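Local coordinates for inositol monophosphatase family protein (Staphylococcus aureus, PDB 5I3S) that probably removes the phosphate from inositol monophosphate or related sugar phosphates in a metal-dependent hydrolysis, at residues A[2-6]-A[52-57]; A[138-142]-A[215-219]. One frame throughout, in Å; residues are numbered along the deposited sequence.

Interaction 1 of 2, residues A[2-6]-A[52-57]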
loop_
_atom_site.group_PDB
_atom_site.type_symbol
_atom_site.label_atom_id
_atom_site.label_comp_id
_atom_site.label_asym_id
_atom_site.label_seq_id
_atom_site.Cartn_x
_atom_site.Cartn_y
_atom_site.Cartn_z
ATOM N N ALA A 2 -7.052 32.110 11.958
ATOM C CA ALA A 2 -6.470 31.941 13.281
ATOM C C ALA A 2 -6.591 30.507 13.752
ATOM O O ALA A 2 -5.596 29.872 14.055
ATOM C CB ALA A 2 -7.124 32.876 14.289
ATOM N N LEU A 3 -7.829 30.021 13.792
ATOM C CA LEU A 3 -8.171 28.665 14.225
ATOM C C LEU A 3 -7.517 27.569 13.335
ATOM O O LEU A 3 -7.070 26.565 13.844
ATOM C CB LEU A 3 -9.709 28.514 14.295
ATOM C CG LEU A 3 -10.393 27.144 14.257
ATOM C CD1 LEU A 3 -10.137 26.344 15.495
ATOM C CD2 LEU A 3 -11.891 27.335 14.060
ATOM N N TYR A 4 -7.514 27.777 12.018
ATOM C CA TYR A 4 -6.775 26.958 11.068
ATOM C C TYR A 4 -5.306 26.801 11.435
ATOM O O TYR A 4 -4.797 25.673 11.463
ATOM C CB TYR A 4 -6.843 27.603 9.694
ATOM C CG TYR A 4 -6.264 26.771 8.587
ATOM C CD1 TYR A 4 -6.801 25.518 8.289
ATOM C CD2 TYR A 4 -5.214 27.237 7.809
ATOM C CE1 TYR A 4 -6.299 24.746 7.257
ATOM C CE2 TYR A 4 -4.704 26.468 6.778
ATOM C CZ TYR A 4 -5.251 25.215 6.506
ATOM O OH TYR A 4 -4.763 24.442 5.470
ATOM N N GLY A 5 -4.648 27.945 11.706
ATOM C CA GLY A 5 -3.252 27.985 12.082
ATOM C C GLY A 5 -2.986 27.248 13.377
ATOM O O GLY A 5 -2.030 26.480 13.452
ATOM N N PHE A 6 -3.811 27.502 14.405
ATOM C CA PHE A 6 -3.790 26.733 15.679
ATOM C C PHE A 6 -3.920 25.207 15.428
ATOM O O PHE A 6 -3.222 24.411 16.048
ATOM C CB PHE A 6 -4.891 27.262 16.622
ATOM C CG PHE A 6 -5.162 26.405 17.841
ATOM C CD1 PHE A 6 -4.312 26.421 18.935
ATOM C CD2 PHE A 6 -6.275 25.625 17.914
ATOM C CE1 PHE A 6 -4.572 25.646 20.069
ATOM C CE2 PHE A 6 -6.527 24.827 19.026
ATOM C CZ PHE A 6 -5.675 24.843 20.109
ATOM N N THR A 52 -5.381 20.761 24.716
ATOM C CA THR A 52 -4.930 21.968 24.037
ATOM C C THR A 52 -6.093 22.734 23.406
ATOM O O THR A 52 -6.124 23.962 23.482
ATOM C CB THR A 52 -3.913 21.578 22.961
ATOM O OG1 THR A 52 -2.845 20.915 23.613
ATOM C CG2 THR A 52 -3.400 22.776 22.153
ATOM N N ILE A 53 -7.024 22.017 22.766
ATOM C CA ILE A 53 -8.226 22.666 22.194
ATOM C C ILE A 53 -9.035 23.346 23.344
ATOM O O ILE A 53 -9.256 24.535 23.273
ATOM C CB ILE A 53 -9.156 21.695 21.388
ATOM C CG1 ILE A 53 -8.445 21.050 20.172
ATOM C CG2 ILE A 53 -10.395 22.439 20.908
ATOM C CD1 ILE A 53 -9.011 19.675 19.807
ATOM N N LEU A 54 -9.401 22.572 24.384
ATOM C CA LEU A 54 -10.170 23.032 25.568
ATOM C C LEU A 54 -9.567 24.254 26.291
ATOM O O LEU A 54 -10.297 25.169 26.679
ATOM C CB LEU A 54 -10.368 21.876 26.586
ATOM N N GLU A 55 -8.245 24.258 26.482
ATOM C CA GLU A 55 -7.528 25.413 27.079
ATOM C C GLU A 55 -7.733 26.687 26.266
ATOM O O GLU A 55 -7.872 27.771 26.824
ATOM C CB GLU A 55 -6.006 25.145 27.196
ATOM N N THR A 56 -7.749 26.551 24.953
ATOM C CA THR A 56 -7.660 27.706 24.080
ATOM C C THR A 56 -9.012 28.174 23.585
ATOM O O THR A 56 -9.223 29.358 23.444
ATOM C CB THR A 56 -6.721 27.418 22.891
ATOM O OG1 THR A 56 -5.519 26.790 23.383
ATOM C CG2 THR A 56 -6.375 28.692 22.167
ATOM N N TYR A 57 -9.898 27.233 23.275
ATOM C CA TYR A 57 -11.274 27.525 22.839
ATOM C C TYR A 57 -12.187 26.720 23.761
ATOM O O TYR A 57 -12.518 25.570 23.447
ATOM C CB TYR A 57 -11.468 27.095 21.393
ATOM C CG TYR A 57 -10.718 27.915 20.387
ATOM C CD1 TYR A 57 -11.206 29.154 19.976
ATOM C CD2 TYR A 57 -9.523 27.444 19.810
ATOM C CE1 TYR A 57 -10.537 29.914 19.038
ATOM C CE2 TYR A 57 -8.841 28.190 18.853
ATOM C CZ TYR A 57 -9.348 29.428 18.470
ATOM O OH TYR A 57 -8.693 30.201 17.519
#
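The ring of Phe6 has CG2 of Thr56 over one face, while its outer edge meets the backbone of the second helix, with Thr52 O and Ile53 CA near the ring plane. Tyr57 adds an edge-to-face pair: its edge is directed at a face of Phe6, the ring planes stand at 69° and the centroids lie 5.5 Å apart. In the plane of the Tyr57 ring, at that edge, sits Phe6 CD2, 3.7 Å from Tyr57 CE2. Leu3 flanks the same tyrosine, its CD1 4.0 Å from Tyr57 CE2. With CG anti to the backbone N (chi1 169°), Phe6 reaches across to the other helix. The axes of the short segments 2-6 and 52-56, 12.6 Å apart at closest, run roughly antiparallel. The pair illustrates how the start of helix 2-24 packs beside the end of helix 37-56; Leu3 and Ile53 also touch Trp80 of the sheet beneath. Thr56 OG1 donates to Thr52 O at 2.9 Å, and Thr52 OG1 is bonded to Phe48 O. With these hydroxyls bonded inside their own helix and no hydrogen bond joining the segments, cohesion probably comes from buried apolar surface and dispersion, with a weak electrostatic share from the ring pair.

Interaction 2 of 2, residues A[138-142]-A[215-219]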
loop_
_atom_site.group_PDB
_atom_site.type_symbol
_atom_site.label_atom_id
_atom_site.label_comp_id
_atom_site.label_asym_id
_atom_site.label_seq_id
_atom_site.Cartn_x
_atom_site.Cartn_y
_atom_site.Cartn_z
ATOM N N PRO A 138 0.634 23.116 -3.501
ATOM C CA PRO A 138 -0.790 22.964 -3.722
ATOM C C PRO A 138 -1.031 21.683 -4.518
ATOM O O PRO A 138 -0.205 21.326 -5.320
ATOM C CB PRO A 138 -1.166 24.248 -4.508
ATOM C CG PRO A 138 0.089 24.670 -5.208
ATOM C CD PRO A 138 1.229 24.192 -4.331
ATOM N N LEU A 139 -2.125 20.986 -4.248
ATOM C CA LEU A 139 -2.547 19.844 -5.058
ATOM C C LEU A 139 -3.385 20.348 -6.216
ATOM O O LEU A 139 -4.126 21.300 -6.048
ATOM C CB LEU A 139 -3.394 18.909 -4.214
ATOM C CG LEU A 139 -2.688 18.296 -3.011
ATOM C CD1 LEU A 139 -3.648 17.341 -2.350
ATOM C CD2 LEU A 139 -1.433 17.551 -3.459
ATOM N N LYS A 140 -3.241 19.706 -7.371
ATOM C CA LYS A 140 -4.022 19.976 -8.591
ATOM C C LYS A 140 -5.412 19.333 -8.506
ATOM O O LYS A 140 -5.539 18.239 -7.921
ATOM C CB LYS A 140 -3.370 19.375 -9.856
ATOM C CG LYS A 140 -1.912 19.728 -10.131
ATOM C CD LYS A 140 -1.714 21.203 -10.424
ATOM C CE LYS A 140 -0.471 21.763 -9.739
ATOM N NZ LYS A 140 -0.674 23.209 -9.433
ATOM N N PRO A 141 -6.430 19.980 -9.139
ATOM C CA PRO A 141 -7.695 19.313 -9.363
ATOM C C PRO A 141 -7.513 17.977 -10.041
ATOM O O PRO A 141 -6.501 17.695 -10.758
ATOM C CB PRO A 141 -8.470 20.285 -10.261
ATOM C CG PRO A 141 -7.936 21.625 -9.890
ATOM C CD PRO A 141 -6.462 21.364 -9.669
ATOM N N LEU A 142 -8.474 17.129 -9.739
ATOM C CA LEU A 142 -8.521 15.802 -10.271
ATOM C C LEU A 142 -9.135 15.866 -11.651
ATOM O O LEU A 142 -9.918 16.749 -11.945
ATOM C CB LEU A 142 -9.380 14.924 -9.346
ATOM C CG LEU A 142 -8.849 14.764 -7.897
ATOM C CD1 LEU A 142 -9.727 13.804 -7.135
ATOM C CD2 LEU A 142 -7.410 14.260 -7.913
ATOM N N ILE A 215 -10.006 17.841 2.151
ATOM C CA ILE A 215 -8.896 17.846 1.176
ATOM C C ILE A 215 -9.385 17.333 -0.197
ATOM O O ILE A 215 -9.185 17.959 -1.253
ATOM C CB ILE A 215 -7.678 17.032 1.748
ATOM C CG1 ILE A 215 -7.100 17.739 2.996
ATOM C CG2 ILE A 215 -6.584 16.870 0.712
ATOM C CD1 ILE A 215 -6.377 16.866 3.992
ATOM N N LEU A 216 -10.065 16.205 -0.172
ATOM C CA LEU A 216 -10.666 15.637 -1.368
ATOM C C LEU A 216 -11.533 16.640 -2.080
ATOM O O LEU A 216 -11.429 16.806 -3.268
ATOM C CB LEU A 216 -11.553 14.420 -0.961
ATOM C CG LEU A 216 -11.946 13.301 -1.921
ATOM C CD1 LEU A 216 -13.435 13.021 -1.957
ATOM C CD2 LEU A 216 -11.361 13.439 -3.315
ATOM N N TYR A 217 -12.409 17.306 -1.352
ATOM C CA TYR A 217 -13.365 18.195 -1.983
ATOM C C TYR A 217 -12.657 19.455 -2.615
ATOM O O TYR A 217 -13.035 19.882 -3.720
ATOM C CB TYR A 217 -14.518 18.536 -1.027
ATOM C CG TYR A 217 -15.617 17.445 -0.837
ATOM C CD1 TYR A 217 -15.991 16.519 -1.855
ATOM C CD2 TYR A 217 -16.351 17.420 0.334
ATOM N N GLU A 218 -11.589 19.965 -1.992
ATOM C CA GLU A 218 -10.791 21.037 -2.611
ATOM C C GLU A 218 -10.145 20.700 -3.941
ATOM O O GLU A 218 -10.003 21.606 -4.755
ATOM C CB GLU A 218 -9.757 21.598 -1.670
ATOM C CG GLU A 218 -10.392 22.319 -0.514
ATOM C CD GLU A 218 -11.253 23.525 -0.951
ATOM O OE1 GLU A 218 -10.724 24.441 -1.640
ATOM O OE2 GLU A 218 -12.444 23.562 -0.568
ATOM N N VAL A 219 -9.848 19.429 -4.226
ATOM C CA VAL A 219 -9.390 19.076 -5.589
ATOM C C VAL A 219 -10.509 18.558 -6.505
ATOM O O VAL A 219 -10.240 17.857 -7.511
ATOM C CB VAL A 219 -8.194 18.089 -5.595
ATOM C CG1 VAL A 219 -6.977 18.719 -4.914
ATOM C CG2 VAL A 219 -8.549 16.759 -4.951
#
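Val219 points its branched side chain at 138-142 so that each methyl faces a different leucine. At chi1 -62° its CG1 lies anti to the carbonyl carbon and CG2 between the backbone N and the carbonyl, and the fork splits accordingly: CG1 comes within 3.7 Å of Leu139 CB, whereas CG2 is 3.6 Å from Leu142 CG. Between the two leucines the chain itself closes in, with Lys140 O 3.4 Å from Val219 CG1. Leu142 crosses Val219 at a slant and extends its CD1 onward to Leu216 CD2, 4.2 Å away. Leu139 CD1 touches Ile215 CG2 at 4.3 Å. The two leucines can face the same partner because 138-142 takes a polyproline II-like course, a left-handed helix of about three residues a turn, which brings Leu142 round to the side of Leu139. In the fold, this places the chain leaving edge strand 137-138 against the C-terminal end of helix 206-218, which also packs by Ile215 and Glu218 on strand 132-134. One polar link fixes the alignment: Leu142 N donates to Val219 O at 2.9 Å, with an N-H...O angle of 164° and the donor tilted 15° from the carbonyl plane. Pro141 CA offers the same oxygen a longer C-H...O contact. Val219 N bonds back only weakly to Ile215 O and Leu216 O, where the helix ends.

How the interactions relate
Interactions 1 and 2 serve different parts of one seven-stranded sheet. Their centres are 25 Å apart and their nearest atoms about 8 Å, without touching. Tyr4, in the same helical turn as interaction 1 but turned away from 52-57, bonds by its OH to His125 ND1 on strand 122-127, while Ile215 of interaction 2 packs on Tyr124 and Ala126. Because neighbouring residues of a strand face opposite ways, the two helical layers probably lie on opposite faces of the sheet. Interaction 2 sits at the C-terminal end of helix 206-218, whose N-terminal end carries the WDxAGG metal-site motif in this family; as in relatives, metal ions are probably held by acidic side chains.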